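Local coordinates for protein mannan endo-1,4-beta-mannosidase (Cryptopygus antarcticus, PDB 4OOZ) that hydrolyses the beta-1,4-linked backbone of mannans at random as a secreted, monomeric endo-mannanase of glycosyl hydrolase family 5, at residues A[79-84]-A[337-342]; A[115-120]-A[170-175]; A[185-190]-A[212-217]. All blocks are in the same frame, centred on the assembly; numbering follows the deposited sequence.

Contact 1 (A[79-84]-A[337-342]). With BMA (beta-D-mannopyranose), chain G.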
loop_
_atom_site.group_PDB
_atom_site.type_symbol
_atom_site.label_atom_id
_atom_site.label_comp_id
_atom_site.label_asym_id
_atom_site.label_seq_id
_atom_site.Cartn_x
_atom_site.Cartn_y
_atom_site.Cartn_z
ATOM N N THR A 79 -3.526 4.445 11.130
ATOM C CA THR A 79 -3.182 3.501 10.070
ATOM C C THR A 79 -1.836 2.811 10.274
ATOM O O THR A 79 -0.876 3.420 10.740
ATOM C CB THR A 79 -3.174 4.209 8.696
ATOM O OG1 THR A 79 -4.474 4.742 8.436
ATOM C CG2 THR A 79 -2.811 3.244 7.573
ATOM N N ALA A 80 -1.787 1.526 9.934
ATOM C CA ALA A 80 -0.528 0.797 9.837
ATOM C C ALA A 80 -0.466 0.043 8.513
ATOM O O ALA A 80 -1.417 -0.634 8.127
ATOM C CB ALA A 80 -0.363 -0.155 11.004
ATOM N N ARG A 81 0.650 0.181 7.809
ATOM C CA ARG A 81 0.848 -0.518 6.545
ATOM C C ARG A 81 1.693 -1.771 6.762
ATOM O O ARG A 81 2.857 -1.683 7.149
ATOM C CB ARG A 81 1.508 0.405 5.519
ATOM C CG ARG A 81 1.629 -0.185 4.121
ATOM C CD ARG A 81 1.990 0.899 3.123
ATOM N NE ARG A 81 2.230 0.386 1.778
ATOM C CZ ARG A 81 3.436 0.259 1.232
ATOM N NH1 ARG A 81 4.516 0.597 1.921
ATOM N NH2 ARG A 81 3.563 -0.207 -0.001
ATOM N N VAL A 82 1.099 -2.935 6.514
ATOM C CA VAL A 82 1.764 -4.206 6.781
ATOM C C VAL A 82 1.857 -5.096 5.540
ATOM O O VAL A 82 0.874 -5.296 4.825
ATOM C CB VAL A 82 1.040 -4.975 7.901
ATOM C CG1 VAL A 82 1.280 -4.304 9.233
ATOM C CG2 VAL A 82 -0.445 -5.038 7.623
ATOM N N TRP A 83 3.050 -5.625 5.288
ATOM C CA TRP A 83 3.275 -6.505 4.141
ATOM C C TRP A 83 2.884 -7.948 4.467
ATOM O O TRP A 83 2.945 -8.371 5.621
ATOM C CB TRP A 83 4.737 -6.441 3.686
ATOM C CG TRP A 83 5.150 -5.100 3.144
ATOM C CD1 TRP A 83 4.471 -3.923 3.263
ATOM C CD2 TRP A 83 6.333 -4.802 2.390
ATOM N NE1 TRP A 83 5.156 -2.913 2.636
ATOM C CE2 TRP A 83 6.302 -3.425 2.092
ATOM C CE3 TRP A 83 7.414 -5.566 1.940
ATOM C CZ2 TRP A 83 7.310 -2.796 1.366
ATOM C CZ3 TRP A 83 8.412 -4.940 1.220
ATOM C CH2 TRP A 83 8.355 -3.569 0.940
ATOM N N VAL A 84 2.481 -8.700 3.446
ATOM C CA VAL A 84 1.986 -10.058 3.651
ATOM C C VAL A 84 2.806 -11.107 2.888
ATOM O O VAL A 84 3.702 -11.729 3.457
ATOM C CB VAL A 84 0.505 -10.174 3.241
ATOM C CG1 VAL A 84 -0.035 -11.558 3.562
ATOM C CG2 VAL A 84 -0.317 -9.117 3.949
ATOM N N GLY A 337 -3.075 11.259 3.213
ATOM C CA GLY A 337 -2.402 10.467 4.225
ATOM C C GLY A 337 -0.890 10.559 4.184
ATOM O O GLY A 337 -0.306 10.989 3.190
ATOM N N ALA A 338 -0.255 10.142 5.276
ATOM C CA ALA A 338 1.199 10.143 5.374
ATOM C C ALA A 338 1.676 9.025 6.294
ATOM O O ALA A 338 1.312 8.979 7.467
ATOM C CB ALA A 338 1.696 11.489 5.870
ATOM N N LEU A 339 2.494 8.127 5.752
ATOM C CA LEU A 339 2.990 6.978 6.501
ATOM C C LEU A 339 4.500 7.001 6.600
ATOM O O LEU A 339 5.198 6.873 5.604
ATOM C CB LEU A 339 2.549 5.673 5.845
ATOM C CG LEU A 339 1.049 5.434 5.713
ATOM C CD1 LEU A 339 0.798 4.268 4.785
ATOM C CD2 LEU A 339 0.427 5.181 7.075
ATOM N N THR A 340 5.005 7.171 7.807
ATOM C CA THR A 340 6.443 7.147 8.026
ATOM C C THR A 340 7.039 5.793 7.696
ATOM O O THR A 340 6.391 4.760 7.875
ATOM C CB THR A 340 6.756 7.487 9.449
ATOM O OG1 THR A 340 5.701 6.951 10.252
ATOM C CG2 THR A 340 6.813 8.976 9.631
ATOM N N TRP A 341 8.281 5.773 7.235
ATOM C CA TRP A 341 8.811 4.499 6.805
ATOM C C TRP A 341 9.398 3.678 7.940
ATOM O O TRP A 341 10.209 4.148 8.738
ATOM C CB TRP A 341 9.855 4.650 5.713
ATOM C CG TRP A 341 10.462 3.318 5.427
ATOM C CD1 TRP A 341 11.750 2.943 5.657
ATOM C CD2 TRP A 341 9.783 2.143 4.949
ATOM N NE1 TRP A 341 11.929 1.625 5.317
ATOM C CE2 TRP A 341 10.737 1.111 4.879
ATOM C CE3 TRP A 341 8.468 1.871 4.556
ATOM C CZ2 TRP A 341 10.422 -0.168 4.428
ATOM C CZ3 TRP A 341 8.158 0.597 4.111
ATOM C CH2 TRP A 341 9.132 -0.405 4.050
ATOM N N GLN A 342 8.958 2.423 7.935
ATOM C CA GLN A 342 9.173 1.372 8.923
ATOM C C GLN A 342 9.405 1.696 10.388
ATOM O O GLN A 342 10.395 2.301 10.804
ATOM C CB GLN A 342 10.293 0.457 8.446
ATOM C CG GLN A 342 9.686 -0.887 8.168
ATOM C CD GLN A 342 10.599 -1.899 7.581
ATOM O OE1 GLN A 342 11.571 -1.574 6.908
ATOM N NE2 GLN A 342 10.278 -3.158 7.817
HETATM C C1 BMA G . 10.661 -0.407 0.534
HETATM C C2 BMA G . 10.886 0.210 -0.814
HETATM C C3 BMA G . 12.369 0.244 -1.094
HETATM C C4 BMA G . 13.123 0.965 0.031
HETATM C C5 BMA G . 12.710 0.452 1.423
HETATM C C6 BMA G . 13.199 1.374 2.518
HETATM O O1 BMA G . 9.281 -0.347 0.754
HETATM O O2 BMA G . 10.472 1.568 -0.773
HETATM O O3 BMA G . 12.646 0.887 -2.336
HETATM O O4 BMA G . 14.523 0.771 -0.132
HETATM O O5 BMA G . 11.274 0.376 1.525
HETATM O O6 BMA G . 14.190 2.242 1.983
#
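Leu339 carries the apolar half of this contact, spreading its two methyls between Thr79 and Arg81. CD2 meets Thr79 CG2 at 3.8 Å, while CD1 lies against the aliphatic shaft of Arg81, 3.9 Å from CD. Leu339 crosses both partners at about a right angle, one methyl for each.

Aromatic contacts take over toward the catalytic end. Trp83 and Trp341 also cross nearly at right angles, with Trp83 CZ2 4.0 Å from Trp341 CH2. The two six-membered rings converge on the bound beta-D-mannopyranose: Trp83 turns its edge to the sugar, CZ2 being 3.2 Å from O1, and Trp341 offers a face, over which O5 sits near the rim, 3.1 Å from CZ2. Trp341 reaches the sugar because its CG is anti to the backbone N (chi1 174°), and Gln342 CB backs its other face. With an alanine here in place of the Trp341 indole, the mannose would probably lose the face beneath O5, and Trp83 CZ2 its neighbour on that side, though Trp46 still meets the Trp83 ring.

The polar element is Arg81, extended from CG to NE. Its guanidinium turns an edge to Trp341, NH1 lying 4.2 Å from CZ3, while Trp83 NE1 lies above one of its faces, toward the rim. Salt bridges to Glu177 and to Glu312, probably the nucleophile, together with bonds to Asn43 and Asn180, fix its rotation and probably help position Glu312.

All this lies inside the (beta/alpha)8 barrel. Strands 79-86 and 337-340 are not direct partners: strand 35-45 pairs in parallel with both, and their inward side chains meet in the interior. Strand 308-313, bearing Glu312, flanks 337-340, and strand 126-133 flanks 79-86.

Contact 2 (A[115-120]-A[170-175])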
loop_
_atom_site.group_PDB
_atom_site.type_symbol
_atom_site.label_atom_id
_atom_site.label_comp_id
_atom_site.label_asym_id
_atom_site.label_seq_id
_atom_site.Cartn_x
_atom_site.Cartn_y
_atom_site.Cartn_z
ATOM N N ASP A 115 -7.055 -12.183 12.926
ATOM C CA ASP A 115 -6.738 -11.852 14.308
ATOM C C ASP A 115 -6.192 -10.427 14.431
ATOM O O ASP A 115 -6.697 -9.607 15.221
ATOM C CB ASP A 115 -5.730 -12.858 14.863
ATOM C CG ASP A 115 -5.434 -12.639 16.326
ATOM O OD1 ASP A 115 -6.216 -13.125 17.169
ATOM O OD2 ASP A 115 -4.416 -11.986 16.635
ATOM N N LEU A 116 -5.170 -10.132 13.632
ATOM C CA LEU A 116 -4.533 -8.822 13.678
ATOM C C LEU A 116 -5.521 -7.708 13.343
ATOM O O LEU A 116 -5.466 -6.625 13.924
ATOM C CB LEU A 116 -3.345 -8.767 12.721
ATOM C CG LEU A 116 -2.385 -7.610 12.985
ATOM C CD1 LEU A 116 -1.754 -7.750 14.361
ATOM C CD2 LEU A 116 -1.325 -7.532 11.907
ATOM N N LEU A 117 -6.422 -7.985 12.405
ATOM C CA LEU A 117 -7.460 -7.035 12.033
ATOM C C LEU A 117 -8.382 -6.762 13.211
ATOM O O LEU A 117 -8.760 -5.616 13.458
ATOM C CB LEU A 117 -8.268 -7.550 10.843
ATOM C CG LEU A 117 -7.535 -7.661 9.507
ATOM C CD1 LEU A 117 -8.465 -8.205 8.440
ATOM C CD2 LEU A 117 -6.968 -6.318 9.091
ATOM N N ASP A 118 -8.745 -7.822 13.929
ATOM C CA ASP A 118 -9.562 -7.682 15.131
ATOM C C ASP A 118 -8.898 -6.768 16.150
ATOM O O ASP A 118 -9.535 -5.857 16.695
ATOM C CB ASP A 118 -9.831 -9.044 15.769
ATOM C CG ASP A 118 -10.809 -9.876 14.973
ATOM O OD1 ASP A 118 -11.060 -9.535 13.800
ATOM O OD2 ASP A 118 -11.334 -10.865 15.525
ATOM N N TYR A 119 -7.616 -7.011 16.409
ATOM C CA TYR A 119 -6.900 -6.203 17.392
ATOM C C TYR A 119 -6.817 -4.746 16.953
ATOM O O TYR A 119 -7.089 -3.827 17.737
ATOM C CB TYR A 119 -5.498 -6.757 17.628
ATOM C CG TYR A 119 -4.866 -6.259 18.906
ATOM C CD1 TYR A 119 -5.287 -6.738 20.138
ATOM C CD2 TYR A 119 -3.846 -5.321 18.883
ATOM C CE1 TYR A 119 -4.716 -6.294 21.309
ATOM C CE2 TYR A 119 -3.269 -4.869 20.052
ATOM C CZ TYR A 119 -3.706 -5.361 21.262
ATOM O OH TYR A 119 -3.137 -4.921 22.434
ATOM N N ALA A 120 -6.444 -4.551 15.692
ATOM C CA ALA A 120 -6.336 -3.222 15.105
ATOM C C ALA A 120 -7.647 -2.469 15.252
ATOM O O ALA A 120 -7.657 -1.285 15.586
ATOM C CB ALA A 120 -5.939 -3.317 13.644
ATOM N N LYS A 170 -14.350 -7.113 7.793
ATOM C CA LYS A 170 -13.537 -6.494 8.827
ATOM C C LYS A 170 -13.238 -5.036 8.535
ATOM O O LYS A 170 -12.483 -4.727 7.613
ATOM C CB LYS A 170 -12.219 -7.254 8.998
ATOM C CG LYS A 170 -12.386 -8.741 9.212
ATOM C CD LYS A 170 -11.876 -9.157 10.576
ATOM C CE LYS A 170 -12.276 -10.589 10.883
ATOM N NZ LYS A 170 -12.230 -10.877 12.341
ATOM N N PRO A 171 -13.832 -4.131 9.327
ATOM C CA PRO A 171 -13.326 -2.760 9.388
ATOM C C PRO A 171 -11.908 -2.800 9.943
ATOM O O PRO A 171 -11.528 -3.836 10.494
ATOM C CB PRO A 171 -14.293 -2.064 10.345
ATOM C CG PRO A 171 -15.512 -2.912 10.351
ATOM C CD PRO A 171 -15.029 -4.312 10.162
ATOM N N SER A 172 -11.164 -1.706 9.799
ATOM C CA SER A 172 -9.721 -1.630 10.068
ATOM C C SER A 172 -8.943 -2.221 8.895
ATOM O O SER A 172 -7.751 -1.964 8.740
ATOM C CB SER A 172 -9.330 -2.318 11.380
ATOM O OG SER A 172 -9.398 -3.728 11.266
ATOM N N LEU A 173 -9.619 -3.008 8.065
ATOM C CA LEU A 173 -9.050 -3.389 6.784
ATOM C C LEU A 173 -9.417 -2.313 5.780
ATOM O O LEU A 173 -10.393 -2.430 5.038
ATOM C CB LEU A 173 -9.541 -4.761 6.324
ATOM C CG LEU A 173 -9.081 -5.233 4.939
ATOM C CD1 LEU A 173 -7.625 -4.877 4.670
ATOM C CD2 LEU A 173 -9.294 -6.732 4.805
ATOM N N ALA A 174 -8.628 -1.249 5.783
ATOM C CA ALA A 174 -8.832 -0.148 4.865
ATOM C C ALA A 174 -7.767 -0.183 3.787
ATOM O O ALA A 174 -6.772 0.540 3.890
ATOM C CB ALA A 174 -8.804 1.176 5.602
ATOM N N ALA A 175 -7.983 -1.077 2.817
ATOM C CA ALA A 175 -7.266 -1.215 1.534
ATOM C C ALA A 175 -6.356 -2.443 1.417
ATOM O O ALA A 175 -5.684 -2.858 2.365
ATOM C CB ALA A 175 -6.455 0.037 1.194
#
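A type II beta turn from Lys170 to Leu173, leading into strand 173-180 of the (beta/alpha)8 barrel, docks on one side of helix 109-122, with Leu117 as the central helix residue. Leu117 CD1 fits between the aliphatic base of Lys170, 3.9 Å from its CB, and the branch of Leu173, 4.0 Å from its CD2. Its other methyl, CD2, lies over Leu173 CB. With CG anti to the carbonyl carbon (chi1 -67°), the leucine points CD1 at Lys170 and Leu173 and CD2 at Leu173 CB.

Ser172 occupies the third position of the turn, where a type II turn calls for positive phi, here 79°. Its CB rests 4.2 Å from Ala120 CB, one helical turn beyond Leu117, and its OG lies 3.0 Å from Leu117 O, where it may hydrogen-bond to the helix carbonyl. The chain turns again at once, for Leu173 is the centre of an inverse gamma turn.

Lys170 bends at chi2 (-117°) and runs past Leu117 CB to the outer side of the helix, where its NZ makes a salt bridge to Asp118 OD1. The modelled separation is very short and, at this resolution, says little about strength. NZ is also hydrogen-bonded to Ser114 OG, one turn earlier on the helix, so the ammonium is held by two helix side chains, the exposed Asp118 and Ser114.

The contact lies away from the substrate sites, at the start of strand 173-180. Leu127 of strand 126-133 touches both Leu117 and Ala120, and helix 58-74 packs against the helix through Leu116, Tyr119 and Ala120.

Contact 3 (A[185-190]-A[212-217]). With BMA (beta-D-mannopyranose), chain D; BMA (beta-D-mannopyranose), chain B.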
loop_
_atom_site.group_PDB
_atom_site.type_symbol
_atom_site.label_atom_id
_atom_site.label_comp_id
_atom_site.label_asym_id
_atom_site.label_seq_id
_atom_site.Cartn_x
_atom_site.Cartn_y
_atom_site.Cartn_z
ATOM N N THR A 185 11.332 -3.787 -9.922
ATOM C CA THR A 185 11.607 -4.897 -10.821
ATOM C C THR A 185 10.968 -4.665 -12.183
ATOM O O THR A 185 10.458 -5.591 -12.811
ATOM C CB THR A 185 11.112 -6.232 -10.238
ATOM O OG1 THR A 185 9.778 -6.072 -9.744
ATOM C CG2 THR A 185 12.017 -6.670 -9.098
ATOM N N LEU A 186 11.001 -3.414 -12.629
ATOM C CA LEU A 186 10.467 -3.038 -13.930
ATOM C C LEU A 186 11.528 -3.189 -15.009
ATOM O O LEU A 186 12.703 -2.921 -14.770
ATOM C CB LEU A 186 9.948 -1.595 -13.895
ATOM C CG LEU A 186 9.764 -0.873 -15.234
ATOM C CD1 LEU A 186 8.509 -1.349 -15.954
ATOM C CD2 LEU A 186 9.752 0.638 -15.049
ATOM N N GLN A 187 11.110 -3.632 -16.190
ATOM C CA GLN A 187 11.986 -3.648 -17.353
ATOM C C GLN A 187 11.629 -2.472 -18.255
ATOM O O GLN A 187 10.741 -2.582 -19.101
ATOM C CB GLN A 187 11.866 -4.971 -18.113
ATOM C CG GLN A 187 13.013 -5.237 -19.077
ATOM C CD GLN A 187 12.900 -6.588 -19.764
ATOM O OE1 GLN A 187 11.982 -6.822 -20.551
ATOM N NE2 GLN A 187 13.836 -7.483 -19.467
ATOM N N PRO A 188 12.317 -1.333 -18.070
ATOM C CA PRO A 188 11.992 -0.091 -18.776
ATOM C C PRO A 188 12.188 -0.210 -20.283
ATOM O O PRO A 188 13.220 -0.712 -20.723
ATOM C CB PRO A 188 12.976 0.923 -18.179
ATOM C CG PRO A 188 13.467 0.298 -16.909
ATOM C CD PRO A 188 13.484 -1.165 -17.190
ATOM N N GLY A 189 11.208 0.244 -21.059
ATOM C CA GLY A 189 11.293 0.169 -22.507
ATOM C C GLY A 189 10.297 1.052 -23.235
ATOM O O GLY A 189 9.350 1.565 -22.639
ATOM N N SER A 190 10.516 1.223 -24.536
ATOM C CA SER A 190 9.648 2.046 -25.371
ATOM C C SER A 190 8.400 1.281 -25.793
ATOM O O SER A 190 8.425 0.056 -25.901
ATOM C CB SER A 190 10.405 2.524 -26.609
ATOM O OG SER A 190 11.651 3.097 -26.257
ATOM N N LYS A 212 12.917 -7.280 -14.629
ATOM C CA LYS A 212 12.222 -8.520 -14.957
ATOM C C LYS A 212 10.930 -8.284 -15.733
ATOM O O LYS A 212 10.701 -8.902 -16.771
ATOM C CB LYS A 212 11.905 -9.308 -13.683
ATOM C CG LYS A 212 13.033 -9.341 -12.670
ATOM C CD LYS A 212 12.677 -10.206 -11.472
ATOM C CE LYS A 212 13.708 -10.046 -10.369
ATOM N NZ LYS A 212 15.089 -10.155 -10.905
ATOM N N PHE A 213 10.088 -7.391 -15.224
ATOM C CA PHE A 213 8.746 -7.216 -15.768
ATOM C C PHE A 213 8.559 -5.911 -16.535
ATOM O O PHE A 213 8.670 -4.828 -15.962
ATOM C CB PHE A 213 7.716 -7.283 -14.643
ATOM C CG PHE A 213 7.950 -8.405 -13.678
ATOM C CD1 PHE A 213 7.693 -9.712 -14.045
ATOM C CD2 PHE A 213 8.423 -8.154 -12.402
ATOM C CE1 PHE A 213 7.905 -10.744 -13.161
ATOM C CE2 PHE A 213 8.636 -9.190 -11.510
ATOM C CZ PHE A 213 8.377 -10.486 -11.893
ATOM N N PRO A 214 8.268 -6.016 -17.840
ATOM C CA PRO A 214 7.843 -4.856 -18.628
ATOM C C PRO A 214 6.535 -4.291 -18.085
ATOM O O PRO A 214 5.749 -5.046 -17.509
ATOM C CB PRO A 214 7.666 -5.429 -20.041
ATOM C CG PRO A 214 7.536 -6.908 -19.851
ATOM C CD PRO A 214 8.369 -7.236 -18.657
ATOM N N MET A 215 6.314 -2.991 -18.265
ATOM C CA MET A 215 5.166 -2.303 -17.674
ATOM C C MET A 215 3.842 -2.986 -18.001
ATOM O O MET A 215 2.953 -3.068 -17.153
ATOM C CB MET A 215 5.121 -0.848 -18.140
ATOM C CG MET A 215 4.231 0.039 -17.291
ATOM S SD MET A 215 4.953 0.280 -15.659
ATOM C CE MET A 215 3.496 0.129 -14.628
ATOM N N LYS A 216 3.719 -3.476 -19.230
ATOM C CA LYS A 216 2.513 -4.169 -19.674
ATOM C C LYS A 216 2.157 -5.341 -18.755
ATOM O O LYS A 216 0.987 -5.552 -18.427
ATOM C CB LYS A 216 2.694 -4.651 -21.115
ATOM C CG LYS A 216 1.533 -5.439 -21.671
ATOM C CD LYS A 216 1.253 -5.062 -23.112
ATOM C CE LYS A 216 2.518 -4.982 -23.942
ATOM N NZ LYS A 216 2.295 -4.309 -25.265
ATOM N N GLN A 217 3.172 -6.085 -18.326
ATOM C CA GLN A 217 2.972 -7.248 -17.463
ATOM C C GLN A 217 2.559 -6.857 -16.052
ATOM O O GLN A 217 1.723 -7.516 -15.437
ATOM C CB GLN A 217 4.241 -8.098 -17.408
ATOM C CG GLN A 217 4.635 -8.690 -18.746
ATOM C CD GLN A 217 3.505 -9.462 -19.387
ATOM O OE1 GLN A 217 2.825 -10.250 -18.730
ATOM N NE2 GLN A 217 3.289 -9.230 -20.676
HETATM C C1 BMA D . 11.059 -13.250 -20.053
HETATM C C2 BMA D . 12.192 -12.519 -19.299
HETATM C C3 BMA D . 12.515 -11.163 -19.953
HETATM C C4 BMA D . 12.607 -11.263 -21.485
HETATM C C5 BMA D . 11.318 -11.902 -22.016
HETATM C C6 BMA D . 11.285 -12.034 -23.531
HETATM O O2 BMA D . 13.388 -13.283 -19.324
HETATM O O3 BMA D . 13.716 -10.607 -19.430
HETATM O O4 BMA D . 12.768 -9.964 -22.047
HETATM O O5 BMA D . 11.225 -13.215 -21.457
HETATM O O6 BMA D . 9.925 -12.019 -23.951
HETATM C C1 BMA B . 14.025 -9.866 -22.747
HETATM C C2 BMA B . 13.810 -9.049 -24.046
HETATM C C3 BMA B . 15.150 -8.726 -24.725
HETATM C C4 BMA B . 16.181 -8.210 -23.716
HETATM C C5 BMA B . 16.330 -9.229 -22.584
HETATM C C6 BMA B . 17.359 -8.814 -21.550
HETATM O O2 BMA B . 13.183 -7.806 -23.768
HETATM O O3 BMA B . 14.987 -7.780 -25.776
HETATM O O4 BMA B . 17.434 -8.013 -24.354
HETATM O O5 BMA B . 15.057 -9.343 -21.928
HETATM O O6 BMA B . 16.879 -9.198 -20.270
#
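Thr185 and Phe213 lie side by side and point the same way, the threonine hydroxyl meeting the phenyl ring at its edge and in its plane, with OG1 3.6 Å from CD2. The hydroxyl's hydrogen bond goes to Gly134 O. Lys212 CB sits over the centre of one face of the Phe213 ring, while Phe146 stacks with the same ring from outside the two segments. Farther along, the lysine chain crosses Thr185 obliquely and brings CE to 4.0 Å from CG2.

Between these side chains the backbones form a single parallel-type beta bridge at Leu186 and Phe213. Phe213 N donates to Thr185 O at 3.0 Å in a nearly straight bond (165°), and Gln187 N donates to Phe213 O at 2.7 Å from well above the carbonyl plane. The bridge ties the loop after strand 173-180 to the start of helix 215-232, where Pro214 takes the N-cap position.

Leu186 and Gln187 leave the bridge in different directions. Leu186 curls its CD1 back onto the first helical turn, 3.9 Å from Met215 SD, and also packs on Ile218. Gln187 rests CB over the Phe213-Pro214 peptide; with CG anti to the backbone N (chi1 -163°) and the chain extended beyond it, the amide stretches out to two mannose units joined by a glycosidic bond. NE2 donates to O3 of the chain D sugar at 3.1 Å (143°) and, weakly, to the ring oxygen O5 of the chain B sugar, spanning the linkage; Lys211 O is a further weak partner of NE2.

Overall arrangement
Contacts 1 and 2 reach the same barrel sheet from its two sides: contact 1 fills the interior around the catalytic groups, while contact 2 holds a helix on the outside, their centres about 14 Å apart and their nearest atoms about 5 Å apart. Contact 3 belongs to the loops beyond the strands, with its centre about 26 Å from that of contact 1 and about 33 Å from that of contact 2, across the chain's centre. Mannose is bound at both contact 1 and contact 3, beside Glu312 in the first and at Gln187 in the second. Along the chain, contacts 2 and 3 follow one another inside the long loop closed by contact 1.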